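PDB 2JFS: Ser-thr phosphatase MSPP from Mycobacterium smegmatis, which probably removes phosphate groups from phosphoserine and phosphothreonine in proteins, as a metal-dependent phosphatase of the PP2C family with manganese in its active site. Local coordinates for residues Y32-G37 with N225-V230; D36-R41 with P85-T90; Q125-H130 with D169-D174; H130-E135 with L155-L160. One frame throughout, in Å; residues are numbered along the deposited sequence.

Contact 1 of 4, residues Y32-G37 with N225-V230; sequences YAVADG and NTTVVV. With MN (manganese (II) ion), chain B; MN (manganese (II) ion), chain C.
Val229 packs on Tyr32 and Val34 without a single direct hydrogen bond between the segments, and at the far end the polar link runs through manganese-bound waters. There the carboxylate of Asp36 divides its oxygens between two metals: OD1 binds the chain B manganese at 2.1 Å, and OD2 binds the chain C manganese at 2.2 Å. CG sits anti to the backbone N (chi1 -180°), which turns the carboxylate toward both ions. The carbonyl O of Gly37 is a further ligand of the chain B ion, and water 4 bridges the two metals. From the other segment, Asn225 OD1 accepts from water 1 at 2.7 Å, a ligand of the chain B ion, and Asn225 O accepts from water 2, a ligand of the chain C ion. Asn225 is thus second shell, and Asp186 and Asp224 join Asp36 on the chain C ion. This pair is the dinuclear centre of the PP2C fold; a further manganese is bound nearby. Strands 31-38 and 226-233 belong to different sheets of the beta sandwich; here, residues 32-37 and 226-230 run antiparallel at 168°, their axes 7.4 Å apart. Deeper in, the filling is apolar. Val229 CG1 lies 3.9 Å from CD1 of Tyr32, the side chains crossing at about a right angle, while Val229 CG2 meets CG2 of Val34 at 3.7 Å, those two sliding past each other in opposite directions. Thr227 offers CG2 to the same Val34 methyl more loosely, and its OG1 turns to Asp23 and Thr12.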
# COMPACT_ATOMS: atom_id res chain seq x y z
N TYR A 32 0.68 -7.91 -6.09
CA TYR A 32 -0.38 -7.25 -5.35
C TYR A 32 0.10 -5.86 -5.01
O TYR A 32 1.26 -5.70 -4.63
CB TYR A 32 -0.66 -8.03 -4.07
CG TYR A 32 -1.15 -9.42 -4.39
CD1 TYR A 32 -2.50 -9.67 -4.57
CD2 TYR A 32 -0.25 -10.46 -4.59
CE1 TYR A 32 -2.96 -10.96 -4.92
CE2 TYR A 32 -0.69 -11.74 -4.93
CZ TYR A 32 -2.05 -11.98 -5.09
OH TYR A 32 -2.52 -13.24 -5.45
N ALA A 33 -0.77 -4.87 -5.10
CA ALA A 33 -0.33 -3.49 -4.81
C ALA A 33 -1.46 -2.55 -4.44
O ALA A 33 -2.64 -2.80 -4.81
CB ALA A 33 0.42 -2.92 -6.03
N VAL A 34 -1.12 -1.51 -3.68
CA VAL A 34 -2.01 -0.40 -3.42
C VAL A 34 -1.27 0.87 -3.81
O VAL A 34 -0.05 0.99 -3.58
CB VAL A 34 -2.40 -0.32 -1.94
CG1 VAL A 34 -3.16 0.96 -1.63
CG2 VAL A 34 -3.27 -1.52 -1.58
N ALA A 35 -1.99 1.83 -4.39
CA ALA A 35 -1.44 3.16 -4.68
C ALA A 35 -2.45 4.21 -4.19
O ALA A 35 -3.62 4.14 -4.55
CB ALA A 35 -1.18 3.31 -6.22
N ASP A 36 -1.99 5.12 -3.34
CA ASP A 36 -2.84 6.17 -2.78
C ASP A 36 -2.48 7.51 -3.42
O ASP A 36 -1.44 8.09 -3.14
CB ASP A 36 -2.65 6.21 -1.26
CG ASP A 36 -3.50 7.26 -0.59
OD1 ASP A 36 -4.10 8.08 -1.30
OD2 ASP A 36 -3.49 7.24 0.66
N GLY A 37 -3.31 7.92 -4.36
CA GLY A 37 -3.07 9.16 -5.09
C GLY A 37 -3.39 10.41 -4.29
O GLY A 37 -4.23 10.42 -3.38
N ASN A 225 -10.46 7.83 1.71
CA ASN A 225 -10.60 6.60 0.93
C ASN A 225 -9.88 5.46 1.66
O ASN A 225 -8.78 5.68 2.20
CB ASN A 225 -9.95 6.73 -0.46
CG ASN A 225 -10.35 7.99 -1.22
OD1 ASN A 225 -9.53 8.53 -1.95
ND2 ASN A 225 -11.60 8.42 -1.09
N THR A 226 -10.44 4.27 1.67
CA THR A 226 -9.75 3.11 2.22
C THR A 226 -9.70 1.98 1.20
O THR A 226 -10.72 1.63 0.62
CB THR A 226 -10.49 2.60 3.47
OG1 THR A 226 -10.41 3.62 4.47
CG2 THR A 226 -9.86 1.28 4.02
N THR A 227 -8.51 1.40 1.02
CA THR A 227 -8.29 0.33 0.07
C THR A 227 -7.43 -0.71 0.75
O THR A 227 -6.44 -0.38 1.43
CB THR A 227 -7.61 0.89 -1.17
OG1 THR A 227 -8.49 1.89 -1.70
CG2 THR A 227 -7.39 -0.18 -2.26
N VAL A 228 -7.80 -1.96 0.58
CA VAL A 228 -7.13 -3.05 1.27
C VAL A 228 -6.98 -4.26 0.34
O VAL A 228 -7.86 -4.53 -0.48
CB VAL A 228 -7.89 -3.48 2.55
CG1 VAL A 228 -7.77 -2.39 3.62
CG2 VAL A 228 -9.36 -3.75 2.22
N VAL A 229 -5.85 -4.94 0.48
CA VAL A 229 -5.56 -6.15 -0.27
C VAL A 229 -5.12 -7.18 0.75
O VAL A 229 -4.16 -6.92 1.50
CB VAL A 229 -4.45 -5.91 -1.32
CG1 VAL A 229 -4.05 -7.25 -2.00
CG2 VAL A 229 -4.87 -4.80 -2.34
N VAL A 230 -5.80 -8.32 0.79
CA VAL A 230 -5.45 -9.38 1.76
C VAL A 230 -4.97 -10.63 1.02
O VAL A 230 -5.65 -11.08 0.08
CB VAL A 230 -6.65 -9.73 2.69
CG1 VAL A 230 -6.39 -11.02 3.52
CG2 VAL A 230 -6.98 -8.53 3.61
MN MN B . -5.17 9.85 -1.50
MN MN C . -4.98 8.28 1.92
O HOH W 1 -6.79 8.43 -2.08
O HOH W 2 -6.29 6.67 1.14
O HOH W 3 -6.63 11.55 -2.09
O HOH W 4 -6.12 9.75 0.58

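Contact 2 of 4, residues D36-R41 with P85-T90; sequences DGFGAR and PTVSGT. With MN (manganese (II) ion), chain B; MN (manganese (II) ion), chain C.
Ser88 OG takes the backbone N-H of Arg41 at 2.9 Å, in a nearly straight bond of 160°. With OG anti to the carbonyl carbon of its own residue (chi1 -59°), the hydroxyl reaches the turn that leads into helix 42-59, and it fastens Arg41, the N-cap residue of that helix. Water 5 ties the same turn further out, accepting from Ala40 N, donating to Val87 O and bonding to Thr86 OG1. Behind the turn the strands pair through Phe38 and Gly89, each N-H bonded to the other's carbonyl; Phe38 N to Gly89 O is 2.9 Å. Phe38 then folds its ring back over its partner. CG stands between its own N and carbonyl carbon (chi1 60°), and the Gly89 CA lies over the ring face, 4.0 Å from the centroid, as a CH-pi contact. Val87 CG1 touches the ring edge, 4.3 Å from CE1, and Leu156 and Ala159 also pack on Phe38. One step back along the strand, Gly37 and Thr90 form a non-hydrogen-bonded pair. The antiparallel ladder therefore runs up to Asp36 and Gly37, the Asp-Gly pair that binds manganese in the PP2C active site.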
# COMPACT_ATOMS: atom_id res chain seq x y z
N ASP A 36 -1.99 5.12 -3.34
CA ASP A 36 -2.84 6.17 -2.78
C ASP A 36 -2.48 7.51 -3.42
O ASP A 36 -1.44 8.09 -3.14
CB ASP A 36 -2.65 6.21 -1.26
CG ASP A 36 -3.50 7.26 -0.59
OD1 ASP A 36 -4.10 8.08 -1.30
OD2 ASP A 36 -3.49 7.24 0.66
N GLY A 37 -3.31 7.92 -4.36
CA GLY A 37 -3.07 9.16 -5.09
C GLY A 37 -3.39 10.41 -4.29
O GLY A 37 -4.23 10.42 -3.38
N PHE A 38 -2.74 11.51 -4.65
CA PHE A 38 -2.99 12.77 -3.97
C PHE A 38 -2.91 13.91 -4.98
O PHE A 38 -2.27 13.78 -6.05
CB PHE A 38 -2.00 13.03 -2.80
CG PHE A 38 -0.54 13.07 -3.22
CD1 PHE A 38 0.03 14.25 -3.70
CD2 PHE A 38 0.24 11.91 -3.16
CE1 PHE A 38 1.41 14.32 -4.09
CE2 PHE A 38 1.60 11.95 -3.53
CZ PHE A 38 2.17 13.13 -4.00
N GLY A 39 -3.52 15.03 -4.64
CA GLY A 39 -3.56 16.17 -5.55
C GLY A 39 -4.79 16.17 -6.44
O GLY A 39 -5.60 15.21 -6.34
N ALA A 40 -4.97 17.22 -7.26
CA ALA A 40 -6.19 17.37 -8.03
C ALA A 40 -6.40 16.22 -9.00
O ALA A 40 -7.55 15.92 -9.35
CB ALA A 40 -6.17 18.68 -8.80
N ARG A 41 -5.30 15.61 -9.43
CA ARG A 41 -5.38 14.45 -10.34
C ARG A 41 -4.76 13.21 -9.72
O ARG A 41 -4.24 12.34 -10.42
CB ARG A 41 -4.73 14.80 -11.67
CG ARG A 41 -5.53 15.86 -12.39
CD ARG A 41 -4.92 16.25 -13.73
NE ARG A 41 -5.03 15.13 -14.65
CZ ARG A 41 -4.53 15.15 -15.88
NH1 ARG A 41 -3.88 16.22 -16.30
NH2 ARG A 41 -4.67 14.10 -16.69
N PRO A 85 -0.40 22.78 -13.18
CA PRO A 85 -0.20 23.93 -12.28
C PRO A 85 0.07 23.56 -10.82
O PRO A 85 0.80 24.27 -10.12
CB PRO A 85 -1.52 24.70 -12.41
CG PRO A 85 -2.07 24.29 -13.76
CD PRO A 85 -1.71 22.83 -13.85
N THR A 86 -0.50 22.45 -10.36
CA THR A 86 -0.30 21.96 -9.01
C THR A 86 0.19 20.51 -9.06
O THR A 86 0.03 19.84 -10.08
CB THR A 86 -1.60 22.03 -8.15
OG1 THR A 86 -2.63 21.22 -8.72
CG2 THR A 86 -2.11 23.48 -8.03
N VAL A 87 0.75 20.05 -7.95
CA VAL A 87 1.35 18.73 -7.84
C VAL A 87 0.32 17.64 -7.52
O VAL A 87 -0.43 17.71 -6.54
CB VAL A 87 2.52 18.69 -6.82
CG1 VAL A 87 3.08 17.27 -6.69
CG2 VAL A 87 3.62 19.72 -7.22
N SER A 88 0.30 16.61 -8.38
CA SER A 88 -0.36 15.35 -8.06
C SER A 88 0.65 14.21 -8.16
O SER A 88 1.58 14.23 -8.97
CB SER A 88 -1.52 15.09 -9.02
OG SER A 88 -2.50 16.12 -8.99
N GLY A 89 0.45 13.17 -7.36
CA GLY A 89 1.33 12.04 -7.42
C GLY A 89 0.66 10.91 -6.66
O GLY A 89 -0.57 10.93 -6.47
N THR A 90 1.44 9.92 -6.24
CA THR A 90 0.86 8.76 -5.55
C THR A 90 1.88 8.03 -4.68
O THR A 90 3.10 8.08 -4.94
CB THR A 90 0.22 7.77 -6.59
OG1 THR A 90 -0.51 6.76 -5.91
CG2 THR A 90 1.28 7.13 -7.52
MN MN B . -5.17 9.85 -1.50
MN MN C . -4.98 8.28 1.92
O HOH W 5 -2.87 19.16 -6.94
O HOH W 3 -6.63 11.55 -2.09
O HOH W 4 -6.12 9.75 0.58
O HOH W 1 -6.79 8.43 -2.08
O HOH W 2 -6.29 6.67 1.14

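Contact 3 of 4, residues Q125-H130 with D169-D174; sequences QLTDDH and DVFGID
Phe171 brings ring atom CZ to 3.4 Å from the carbonyl O of Leu126 and to 3.9 Å from the CG2 methyl of Thr127. The threonine methyl lies at the ring edge, near its plane, and the two side chains cross at about a right angle. Next to them Leu126 CD1 meets Ile173 CG2 at 3.6 Å, again crosswise, closing the apolar end of the contact. The segments run almost antiparallel but share no direct hydrogen bond. Here the loop after strand 122-125, from one sheet of the PP2C sandwich, lies against 169-172, the outermost strand of the other sheet. Thr127 OG1 bonds to the backbone N of Leu115, holding the loop to its own sheet. Beyond the phenylalanine the contact turns polar. Asp169 OD2 approaches the edge of the His130 ring at CE1, 2.9 Å away, with ring and carboxylate planes 78° apart, while Asp169 OD1 makes a salt bridge to Arg158. Asp128 brings a second carboxylate near, OD2 to OD2 3.9 Å; the like charges probably repel somewhat, and Arg138 makes a weak, long ion pair with Asp128. Water 6 links the segments, donating to Asp169 OD2 at 2.8 Å and accepting from Asp128 N.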
# COMPACT_ATOMS: atom_id res chain seq x y z
N GLN A 125 3.42 -4.20 11.35
CA GLN A 125 3.78 -3.41 10.15
C GLN A 125 5.20 -3.73 9.73
O GLN A 125 6.13 -3.66 10.55
CB GLN A 125 3.63 -1.89 10.38
CG GLN A 125 3.80 -1.07 9.11
CD GLN A 125 3.43 0.38 9.32
OE1 GLN A 125 2.53 0.68 10.09
NE2 GLN A 125 4.09 1.28 8.62
N LEU A 126 5.37 -4.07 8.45
CA LEU A 126 6.69 -4.43 7.92
C LEU A 126 7.41 -3.27 7.22
O LEU A 126 8.65 -3.26 7.16
CB LEU A 126 6.61 -5.62 6.93
CG LEU A 126 5.96 -6.89 7.48
CD1 LEU A 126 6.10 -7.97 6.43
CD2 LEU A 126 6.66 -7.31 8.78
N THR A 127 6.64 -2.32 6.68
CA THR A 127 7.20 -1.24 5.91
C THR A 127 7.44 -0.03 6.82
O THR A 127 6.76 0.12 7.86
CB THR A 127 6.29 -0.84 4.77
OG1 THR A 127 4.95 -0.74 5.26
CG2 THR A 127 6.35 -1.90 3.63
N ASP A 128 8.39 0.82 6.41
CA ASP A 128 8.49 2.17 6.96
C ASP A 128 7.60 3.17 6.21
O ASP A 128 7.44 3.07 4.97
CB ASP A 128 9.95 2.64 6.85
CG ASP A 128 10.93 1.71 7.57
OD1 ASP A 128 10.64 1.30 8.70
OD2 ASP A 128 12.00 1.41 6.99
N ASP A 129 7.02 4.12 6.94
CA ASP A 129 6.20 5.16 6.32
C ASP A 129 7.08 6.35 5.95
O ASP A 129 7.78 6.92 6.81
CB ASP A 129 5.13 5.65 7.29
CG ASP A 129 4.08 4.57 7.58
OD1 ASP A 129 3.56 3.99 6.61
OD2 ASP A 129 3.80 4.30 8.77
N HIS A 130 7.03 6.75 4.68
CA HIS A 130 7.78 7.94 4.24
C HIS A 130 6.83 9.14 4.38
O HIS A 130 6.33 9.70 3.38
CB HIS A 130 8.29 7.78 2.80
CG HIS A 130 8.93 6.46 2.54
ND1 HIS A 130 9.97 5.93 3.29
CD2 HIS A 130 8.66 5.54 1.59
CE1 HIS A 130 10.30 4.74 2.80
NE2 HIS A 130 9.50 4.48 1.78
N ASP A 169 11.88 1.87 -0.94
CA ASP A 169 12.47 0.82 -0.11
C ASP A 169 12.13 -0.51 -0.78
O ASP A 169 11.05 -0.68 -1.32
CB ASP A 169 11.89 0.85 1.30
CG ASP A 169 12.43 2.00 2.13
OD1 ASP A 169 13.47 2.59 1.72
OD2 ASP A 169 11.80 2.27 3.19
N VAL A 170 13.07 -1.43 -0.76
CA VAL A 170 12.94 -2.71 -1.47
C VAL A 170 13.55 -3.74 -0.54
O VAL A 170 14.79 -3.68 -0.28
CB VAL A 170 13.73 -2.74 -2.79
CG1 VAL A 170 13.60 -4.11 -3.47
CG2 VAL A 170 13.29 -1.64 -3.73
N PHE A 171 12.75 -4.70 -0.08
CA PHE A 171 13.22 -5.73 0.83
C PHE A 171 12.47 -7.07 0.78
O PHE A 171 11.27 -7.12 0.48
CB PHE A 171 13.29 -5.18 2.26
CG PHE A 171 11.96 -4.83 2.85
CD1 PHE A 171 11.34 -5.72 3.74
CD2 PHE A 171 11.33 -3.62 2.55
CE1 PHE A 171 10.10 -5.41 4.32
CE2 PHE A 171 10.08 -3.30 3.12
CZ PHE A 171 9.48 -4.19 4.00
N GLY A 172 13.19 -8.16 1.07
CA GLY A 172 12.59 -9.50 1.15
C GLY A 172 11.71 -9.61 2.39
O GLY A 172 12.08 -9.10 3.45
N ILE A 173 10.55 -10.26 2.25
CA ILE A 173 9.52 -10.38 3.32
C ILE A 173 9.80 -11.64 4.10
O ILE A 173 9.89 -12.74 3.53
CB ILE A 173 8.05 -10.47 2.76
CG1 ILE A 173 7.76 -9.34 1.78
CG2 ILE A 173 6.97 -10.41 3.87
CD1 ILE A 173 6.43 -9.52 1.01
N ASP A 174 9.94 -11.46 5.41
CA ASP A 174 9.96 -12.57 6.36
C ASP A 174 8.52 -13.11 6.52
O ASP A 174 7.71 -12.54 7.28
CB ASP A 174 10.50 -12.10 7.72
CG ASP A 174 10.54 -13.22 8.77
OD1 ASP A 174 10.60 -14.41 8.37
OD2 ASP A 174 10.48 -12.92 9.99
O HOH W 6 9.95 0.33 3.96

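Contact 4 of 4, residues H130-E135 with L155-L160; sequences HSVAGE and LLTRAL
The guanidinium of Arg158 lies flat over one face of the His130 imidazole, the planes 12° apart and the centres 3.8 Å from each other; on the opposite face Asp128 O stands 3.9 Å from the ring plane of His130, over its centre. CE1 of the histidine sits against the middle of the guanidinium, and the stack carries on down the arginine side chain, whose CD is over the same ring face, 3.9 Å from its centroid. With chi2 -168° and chi3 -151° the chain stays extended from CG to NE, which lays methylene and guanidinium along one ring. In the plane of the guanidinium, at its edge, water 7 accepts from NE and donates to Glu135 OE2. NH1 makes a salt bridge to Asp169 and a bond to Gly167 O, which, with the water on NE, probably holds the group in this rotation. Glu135 OE2 also takes the Thr157 hydroxyl on its anti lone pair, with OG1 to OE2 at 2.7 Å; a bend at chi2 helps bring the carboxylate there. Water 7, with a weaker link through water 8, couples glutamate and arginine, whose charged atoms do not touch. The backbones add two bonds around the bridged pair Ser131 and Leu156: Thr157 N to His130 O at 2.8 Å and Val132 N to Leu155 O at 2.9 Å. Ser131 is the N-cap of the helix, its OG accepting from Gly134 N. The start of helix 132-138 is thereby pinned to the loop 155-160, which packs against strand 89-96: Leu156 touches Thr91, and Leu160 pairs its backbone with Thr90.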
# COMPACT_ATOMS: atom_id res chain seq x y z
N HIS A 130 7.03 6.75 4.68
CA HIS A 130 7.78 7.94 4.24
C HIS A 130 6.83 9.14 4.38
O HIS A 130 6.33 9.70 3.38
CB HIS A 130 8.29 7.78 2.80
CG HIS A 130 8.93 6.46 2.54
ND1 HIS A 130 9.97 5.93 3.29
CD2 HIS A 130 8.66 5.54 1.59
CE1 HIS A 130 10.30 4.74 2.80
NE2 HIS A 130 9.50 4.48 1.78
N SER A 131 6.58 9.50 5.63
CA SER A 131 5.87 10.73 5.95
C SER A 131 6.67 11.40 7.05
O SER A 131 7.51 10.75 7.67
CB SER A 131 4.49 10.42 6.49
OG SER A 131 4.61 9.64 7.68
N VAL A 132 6.38 12.65 7.38
CA VAL A 132 7.16 13.32 8.42
C VAL A 132 7.06 12.51 9.74
O VAL A 132 8.09 12.19 10.36
CB VAL A 132 6.68 14.77 8.61
CG1 VAL A 132 7.31 15.40 9.89
CG2 VAL A 132 7.04 15.59 7.35
N ALA A 133 5.83 12.14 10.13
CA ALA A 133 5.70 11.33 11.34
C ALA A 133 6.39 9.96 11.20
O ALA A 133 7.02 9.47 12.13
CB ALA A 133 4.23 11.17 11.77
N GLY A 134 6.25 9.35 10.03
CA GLY A 134 6.87 8.05 9.76
C GLY A 134 8.38 8.10 9.88
O GLY A 134 9.01 7.13 10.33
N GLU A 135 9.01 9.22 9.47
CA GLU A 135 10.45 9.30 9.59
C GLU A 135 10.85 9.41 11.07
O GLU A 135 11.89 8.89 11.49
CB GLU A 135 11.03 10.50 8.81
CG GLU A 135 10.73 10.55 7.31
CD GLU A 135 11.31 9.42 6.50
OE1 GLU A 135 12.03 8.54 7.05
OE2 GLU A 135 11.05 9.40 5.26
N LEU A 155 1.92 14.23 5.71
CA LEU A 155 2.86 14.90 4.82
C LEU A 155 3.94 13.93 4.32
O LEU A 155 4.81 13.51 5.09
CB LEU A 155 3.52 16.10 5.53
CG LEU A 155 4.44 17.00 4.70
CD1 LEU A 155 3.69 17.54 3.48
CD2 LEU A 155 4.99 18.14 5.52
N LEU A 156 3.88 13.58 3.04
CA LEU A 156 4.83 12.62 2.50
C LEU A 156 6.25 13.16 2.39
O LEU A 156 6.47 14.33 2.05
CB LEU A 156 4.39 12.15 1.10
CG LEU A 156 3.06 11.39 1.09
CD1 LEU A 156 2.68 11.09 -0.35
CD2 LEU A 156 3.06 10.12 1.91
N THR A 157 7.23 12.27 2.57
CA THR A 157 8.64 12.61 2.35
C THR A 157 9.22 11.93 1.11
O THR A 157 10.33 12.21 0.70
CB THR A 157 9.49 12.24 3.56
OG1 THR A 157 9.28 10.85 3.84
CG2 THR A 157 9.05 13.08 4.79
N ARG A 158 8.46 11.00 0.54
CA ARG A 158 8.76 10.38 -0.76
C ARG A 158 7.45 10.11 -1.44
O ARG A 158 6.49 9.74 -0.78
CB ARG A 158 9.43 9.02 -0.59
CG ARG A 158 10.77 9.05 0.11
CD ARG A 158 11.48 7.71 -0.04
NE ARG A 158 12.35 7.49 1.12
CZ ARG A 158 13.00 6.35 1.38
NH1 ARG A 158 12.98 5.32 0.53
NH2 ARG A 158 13.70 6.27 2.50
N ALA A 159 7.43 10.25 -2.75
CA ALA A 159 6.20 10.03 -3.53
C ALA A 159 6.59 9.69 -4.95
O ALA A 159 7.65 10.10 -5.43
CB ALA A 159 5.32 11.25 -3.51
N LEU A 160 5.72 8.92 -5.58
CA LEU A 160 5.89 8.51 -6.95
C LEU A 160 5.19 9.46 -7.90
O LEU A 160 4.09 9.96 -7.63
CB LEU A 160 5.35 7.07 -7.10
CG LEU A 160 5.59 6.38 -8.46
CD1 LEU A 160 5.82 4.87 -8.31
CD2 LEU A 160 4.43 6.65 -9.42
O HOH W 7 12.86 9.57 3.22
O HOH W 8 13.91 6.83 5.67

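Overall arrangement
From the N terminus, strand 31-38 enters two contacts in turn. Contact 1 closes the longest loop, joining this strand to the last strand, 226-233, and so one sheet of the sandwich to the other; contacts 3 and 4 are both nested inside it. Contact 2 begins on the same stretch, shares Asp36 and Gly37, and closes around helices 42-59 and 63-81 before the other two open. Contact 3 then ties the loop after strand 122-125 to strand 169-172, and contact 4 nests within it, sharing His130. A salt bridge also links contacts 3 and 4, while the second segment of contact 4 packs on contact 2.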